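Local coordinates for protein myosin-2 (PDB 6IXO) that carries organelles, vesicles and proteins along actin cables in budding yeast, gripping cargo receptors through the globular tail domain to which this chain belongs, at residues A[18-21]-A[22-26]; A[45-48]-A[49-52]; A[312-315]-A[316-319]. All blocks are in the same frame, centred on the assembly; numbering follows the deposited sequence.

Overall arrangement
All three contacts are local turns at helix starts in the all-helical cargo-binding tail, following one another along the chain without nesting or crossing. Contact 1 closes the tight turn between helix 6-18 and helix 20-32, next to helices 53-67, 71-90 and 403-415. After a loop, contact 2 forms the single turn 48-51 that leads into helix 53-67 and meets helix 97-124; its centre is about 27 Å from that of contact 1. Contact 3 comes much later, in the DIL region, where the loop after helix 300-309 enters helix 315-323. It lies on the opposite side of the chain's centre from the other two, about 62 Å centre to centre from contact 1.

Contact 1 (A[18-21]-A[22-26]); sequences EDTE and ILNQE
Thr20 O receives the backbone N of Asn24 at 2.7 Å, and next to it Leu23 N bonds to Asp19 O at 3.1 Å, nearly straight (174°) and in the carbonyl plane. Both bonds link an N-H to the carbonyl four residues back and make the first turn of helix 20-32. Asn24 folds back over the threonine: with CG anti to its own carbonyl carbon (chi1 -70°), its amide lies against Thr20, ND2 coming within 3.6 Å of Thr20 CB. ND2 is bonded to Ser76 OG, whereas OD1 is buried with no partner in the model, so the one hydrogen bond holding the amide is at its nitrogen end, with Phe77 and Gln80 packed beside the residue. A threonine fits because its short side chain leaves room for the Asn24 amide beside CB. On the outer side, the Asp19 carboxylate crosses Ile22, with OD2 3.6 Å from Ile22 CD1 and OD1 3.6 Å from Ile22 N. Lying near the helix start, its negative charge is probably stabilised by the amides there. Ile22, although exposed, passes its CG1-CD1 branch across the carboxylate at an angle and also touches Ser404. Leu23 turns inward to Val61, Met65 and Ile408, where a purely apolar side chain suits the buried junction with helices 53-67 and 403-415. Asp19 is also the centre of an inverse gamma turn, in which Thr20 N makes a weak bond to Glu18 O. The chain therefore breaks sharply after helix 6-18 and restarts at once, an arrangement typical of a helix N terminus with aspartate at the N-cap position.

Contact 2 (A[45-48]-A[49-52]); sequences QLSK and RDVV
The backbone at Ser47 is still extended, and from Lys48 it coils into one turn whose bonds are of mixed span: Asp50 N reaches Ser47 O and Val51 N reaches Lys48 O, three residues back, while Val52 N reaches the same Lys48 O, four back. Lys48 O is thus held twice, both donors at 3.0 Å, but from different directions: Val52 N comes almost in line with the carbonyl (C=O...N 170°), and Val51 N stands well above its plane. The bond from Asp50 N to Ser47 O, 3.2 Å long, also comes from above the plane, which fits a short and weakly bonded helix. Among the side chains, Ser47 OG donates to Asp50 OD2 in a weak bond of 3.2 Å. Serine suits the site because its hydroxyl is small and close enough to the main chain to meet a carboxylate three residues on. The same hydroxyl is brushed by Arg49, whose CG sits between its backbone N and carbonyl carbon (chi1 82°) and so comes within 3.4 Å of Ser47 OG; the extended chain beyond it carries the guanidinium away to a cation-pi contact with Tyr395. On another side of the turn the interactions are apolar: Leu46 CD1 meets Val51 CG2 at 4.0 Å, the two side chains at about a right angle, and both residues also rest on Phe219. Separately, Val52 CG2 lies close to the doubly bonded Lys48 O, at 3.2 Å. Main-chain carbonyls also tie the turn to its surroundings, Leu46 O accepting from His220 NE2 and Val51 O from Asn107 ND2. Val51 and Val52 lie on Ala106 of helix 97-124, and Val52 takes the N-cap position from which helix 53-67 sets out.

Contact 3 (A[312-315]-A[316-319]); sequences SLTP and AQLQ
Thr314 and Gln317 grip each other in a capping box. Gln317 N donates to Thr314 OG1 at 3.1 Å, and Thr314 N returns a bond to Gln317 OE1 at 2.8 Å, tilted 29° from the amide plane. The glutamine can reach back because CG stands anti to its carbonyl carbon (chi1 -68°) and the chain runs on extended. OE1 takes a second hydrogen from a water that also donates to Ser312 O, and NE2 donates to Ile368 O, so both ends of this buried amide are held. With the side chain cut back to an alanine, Thr314 N is likely to lose its acceptor and the water one of its two, and a gap to open beside Phe242. The tight side continues with Leu313 and Leu318, residues just before the cap and four positions after it: their CD1 and CD2 meet at 4.0 Å as a hydrophobic staple. Pro315 suits the first helical position, having no N-H to satisfy, while its carbonyl accepts Gln319 N at 2.8 Å. The other side is looser. Thr314 is exposed, and Ala316 CB comes only within 4.1 Å of its OG1. Leu313 and Leu318 face helix 284-294, Leu313 and Gln317 touch Phe242 of helix 223-247, and Pro315 and Gln319 lean on helix 336-350, so helix 315-323 starts wedged among three others.

Contact 1 (A[18-21]-A[22-26])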
# COMPACT_ATOMS: atom_id res chain seq x y z
N GLU A 18 13.97 -33.70 5.81
CA GLU A 18 12.87 -34.54 6.29
C GLU A 18 12.50 -34.22 7.74
O GLU A 18 11.40 -34.54 8.19
CB GLU A 18 13.22 -36.04 6.12
CG GLU A 18 13.67 -36.79 7.38
CD GLU A 18 14.19 -38.22 7.06
OE1 GLU A 18 15.08 -38.73 7.77
OE2 GLU A 18 13.70 -38.83 6.08
N ASP A 19 13.40 -33.58 8.47
CA ASP A 19 13.14 -33.24 9.87
C ASP A 19 12.37 -31.91 9.95
O ASP A 19 12.88 -30.91 10.47
CB ASP A 19 14.45 -33.15 10.65
CG ASP A 19 14.23 -33.10 12.16
OD1 ASP A 19 13.06 -32.96 12.59
OD2 ASP A 19 15.23 -33.20 12.91
N THR A 20 11.14 -31.91 9.45
CA THR A 20 10.36 -30.67 9.41
C THR A 20 10.03 -30.10 10.79
O THR A 20 9.79 -28.90 10.89
CB THR A 20 9.02 -30.84 8.66
OG1 THR A 20 8.37 -32.04 9.09
CG2 THR A 20 9.25 -30.89 7.16
N GLU A 21 10.00 -30.92 11.83
CA GLU A 21 9.75 -30.38 13.18
C GLU A 21 10.74 -29.28 13.52
O GLU A 21 10.35 -28.17 13.90
CB GLU A 21 9.86 -31.45 14.25
CG GLU A 21 8.64 -32.31 14.48
CD GLU A 21 8.85 -33.25 15.65
OE1 GLU A 21 8.89 -32.75 16.80
OE2 GLU A 21 9.01 -34.48 15.43
N ILE A 22 12.02 -29.59 13.42
CA ILE A 22 13.06 -28.61 13.70
C ILE A 22 13.06 -27.54 12.62
O ILE A 22 13.08 -26.35 12.93
CB ILE A 22 14.45 -29.27 13.78
CG1 ILE A 22 14.58 -30.04 15.09
CG2 ILE A 22 15.54 -28.23 13.63
CD1 ILE A 22 15.95 -30.63 15.31
N LEU A 23 13.00 -27.94 11.36
CA LEU A 23 13.06 -26.93 10.30
C LEU A 23 11.87 -25.95 10.29
O LEU A 23 12.08 -24.75 10.06
CB LEU A 23 13.16 -27.62 8.95
CG LEU A 23 13.42 -26.73 7.74
CD1 LEU A 23 14.60 -25.81 7.98
CD2 LEU A 23 13.71 -27.63 6.50
N ASN A 24 10.65 -26.42 10.47
CA ASN A 24 9.51 -25.49 10.39
C ASN A 24 9.60 -24.46 11.52
O ASN A 24 9.27 -23.32 11.34
CB ASN A 24 8.16 -26.22 10.46
CG ASN A 24 7.87 -27.04 9.20
OD1 ASN A 24 8.45 -26.81 8.15
ND2 ASN A 24 6.95 -27.99 9.32
N GLN A 25 10.09 -24.88 12.68
CA GLN A 25 10.18 -24.00 13.84
C GLN A 25 11.21 -22.87 13.62
O GLN A 25 10.96 -21.68 13.91
CB GLN A 25 10.51 -24.83 15.08
CG GLN A 25 10.23 -24.14 16.40
CD GLN A 25 11.39 -23.27 16.87
OE1 GLN A 25 12.55 -23.46 16.46
NE2 GLN A 25 11.08 -22.30 17.74
N GLU A 26 12.36 -23.25 13.08
CA GLU A 26 13.39 -22.31 12.65
C GLU A 26 12.89 -21.32 11.67
O GLU A 26 13.14 -20.12 11.80
CB GLU A 26 14.58 -23.06 11.99
CG GLU A 26 15.66 -23.39 12.93
CD GLU A 26 16.90 -24.02 12.23
OE1 GLU A 26 17.20 -23.67 11.05
OE2 GLU A 26 17.56 -24.86 12.87

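Contact 2 (A[45-48]-A[49-52])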
# COMPACT_ATOMS: atom_id res chain seq x y z
N GLN A 45 21.73 2.30 -0.73
CA GLN A 45 21.86 1.43 -1.89
C GLN A 45 21.80 -0.03 -1.48
O GLN A 45 22.81 -0.63 -1.12
CB GLN A 45 23.15 1.75 -2.65
CG GLN A 45 23.14 3.15 -3.28
CD GLN A 45 24.48 3.57 -3.85
OE1 GLN A 45 25.45 2.82 -3.80
NE2 GLN A 45 24.54 4.79 -4.39
N LEU A 46 20.60 -0.59 -1.52
CA LEU A 46 20.39 -1.99 -1.16
C LEU A 46 20.46 -2.88 -2.37
O LEU A 46 19.86 -2.57 -3.40
CB LEU A 46 19.02 -2.19 -0.50
CG LEU A 46 18.81 -1.38 0.76
CD1 LEU A 46 17.40 -1.62 1.29
CD2 LEU A 46 19.85 -1.79 1.77
N SER A 47 21.17 -3.99 -2.25
CA SER A 47 21.04 -5.05 -3.23
C SER A 47 19.70 -5.76 -3.02
O SER A 47 19.10 -5.67 -1.95
CB SER A 47 22.19 -6.05 -3.12
OG SER A 47 22.02 -6.79 -1.93
N LYS A 48 19.24 -6.48 -4.04
CA LYS A 48 17.96 -7.16 -3.92
C LYS A 48 18.05 -8.25 -2.86
O LYS A 48 17.07 -8.51 -2.18
CB LYS A 48 17.51 -7.73 -5.27
CG LYS A 48 17.05 -6.63 -6.21
CD LYS A 48 16.72 -7.11 -7.62
CE LYS A 48 16.29 -5.93 -8.48
NZ LYS A 48 15.93 -6.32 -9.87
N ARG A 49 19.23 -8.85 -2.69
CA ARG A 49 19.32 -9.94 -1.73
C ARG A 49 19.10 -9.48 -0.27
O ARG A 49 18.66 -10.27 0.55
CB ARG A 49 20.65 -10.70 -1.87
CG ARG A 49 21.83 -10.06 -1.17
CD ARG A 49 23.11 -10.82 -1.53
NE ARG A 49 24.23 -10.50 -0.65
CZ ARG A 49 25.33 -11.23 -0.55
NH1 ARG A 49 25.47 -12.35 -1.27
NH2 ARG A 49 26.30 -10.86 0.27
N ASP A 50 19.40 -8.22 0.04
CA ASP A 50 19.17 -7.66 1.39
C ASP A 50 17.69 -7.46 1.69
O ASP A 50 17.27 -7.41 2.84
CB ASP A 50 19.90 -6.32 1.55
CG ASP A 50 21.41 -6.44 1.43
OD1 ASP A 50 21.96 -7.51 1.77
OD2 ASP A 50 22.05 -5.44 1.01
N VAL A 51 16.89 -7.34 0.63
CA VAL A 51 15.48 -7.09 0.76
C VAL A 51 14.70 -8.40 0.78
O VAL A 51 13.83 -8.61 1.61
CB VAL A 51 14.95 -6.20 -0.39
CG1 VAL A 51 13.45 -6.02 -0.26
CG2 VAL A 51 15.67 -4.84 -0.36
N VAL A 52 15.03 -9.31 -0.14
CA VAL A 52 14.21 -10.51 -0.21
C VAL A 52 14.95 -11.73 0.37
O VAL A 52 14.78 -12.83 -0.13
CB VAL A 52 13.74 -10.77 -1.67
CG1 VAL A 52 12.73 -9.60 -2.11
CG2 VAL A 52 14.91 -10.88 -2.64

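Contact 3 (A[312-315]-A[316-319])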
# COMPACT_ATOMS: atom_id res chain seq x y z
N SER A 312 -16.25 19.06 -9.59
CA SER A 312 -16.37 17.79 -8.88
C SER A 312 -17.35 17.86 -7.71
O SER A 312 -17.53 16.88 -6.97
CB SER A 312 -15.00 17.33 -8.38
OG SER A 312 -14.13 17.11 -9.48
N LEU A 313 -17.95 19.02 -7.52
CA LEU A 313 -18.87 19.19 -6.41
C LEU A 313 -20.28 19.26 -6.96
O LEU A 313 -20.50 19.85 -8.00
CB LEU A 313 -18.53 20.45 -5.61
CG LEU A 313 -17.12 20.50 -5.01
CD1 LEU A 313 -16.99 21.80 -4.16
CD2 LEU A 313 -16.87 19.28 -4.14
N THR A 314 -21.23 18.64 -6.26
CA THR A 314 -22.63 18.68 -6.69
C THR A 314 -23.28 19.98 -6.24
O THR A 314 -22.77 20.64 -5.34
CB THR A 314 -23.41 17.54 -6.08
OG1 THR A 314 -23.41 17.74 -4.66
CG2 THR A 314 -22.75 16.13 -6.45
N PRO A 315 -24.41 20.34 -6.85
CA PRO A 315 -25.04 21.56 -6.34
C PRO A 315 -25.38 21.50 -4.83
O PRO A 315 -25.24 22.52 -4.14
CB PRO A 315 -26.30 21.67 -7.20
CG PRO A 315 -25.94 21.04 -8.47
CD PRO A 315 -25.09 19.83 -8.05
N ALA A 316 -25.79 20.33 -4.33
CA ALA A 316 -26.13 20.23 -2.91
C ALA A 316 -24.89 20.46 -2.04
O ALA A 316 -24.98 21.02 -0.95
CB ALA A 316 -26.77 18.86 -2.59
N GLN A 317 -23.73 20.00 -2.52
CA GLN A 317 -22.48 20.26 -1.81
C GLN A 317 -22.10 21.74 -1.86
O GLN A 317 -21.66 22.29 -0.85
CB GLN A 317 -21.33 19.42 -2.38
CG GLN A 317 -21.52 17.91 -2.09
CD GLN A 317 -20.59 17.02 -2.92
OE1 GLN A 317 -20.16 17.39 -4.01
NE2 GLN A 317 -20.31 15.82 -2.40
N LEU A 318 -22.22 22.35 -3.03
CA LEU A 318 -22.00 23.80 -3.15
C LEU A 318 -22.88 24.53 -2.15
O LEU A 318 -22.44 25.48 -1.49
CB LEU A 318 -22.32 24.29 -4.56
CG LEU A 318 -21.38 23.77 -5.65
CD1 LEU A 318 -21.78 24.30 -7.02
CD2 LEU A 318 -19.96 24.15 -5.33
N GLN A 319 -24.13 24.08 -2.04
CA GLN A 319 -25.06 24.81 -1.18
C GLN A 319 -24.68 24.71 0.30
O GLN A 319 -24.76 25.70 1.01
CB GLN A 319 -26.49 24.30 -1.37
CG GLN A 319 -27.49 25.02 -0.48
CD GLN A 319 -28.87 24.47 -0.66
OE1 GLN A 319 -29.03 23.30 -0.96
NE2 GLN A 319 -29.88 25.32 -0.52
O HOH W 1 -18.97 15.40 -5.54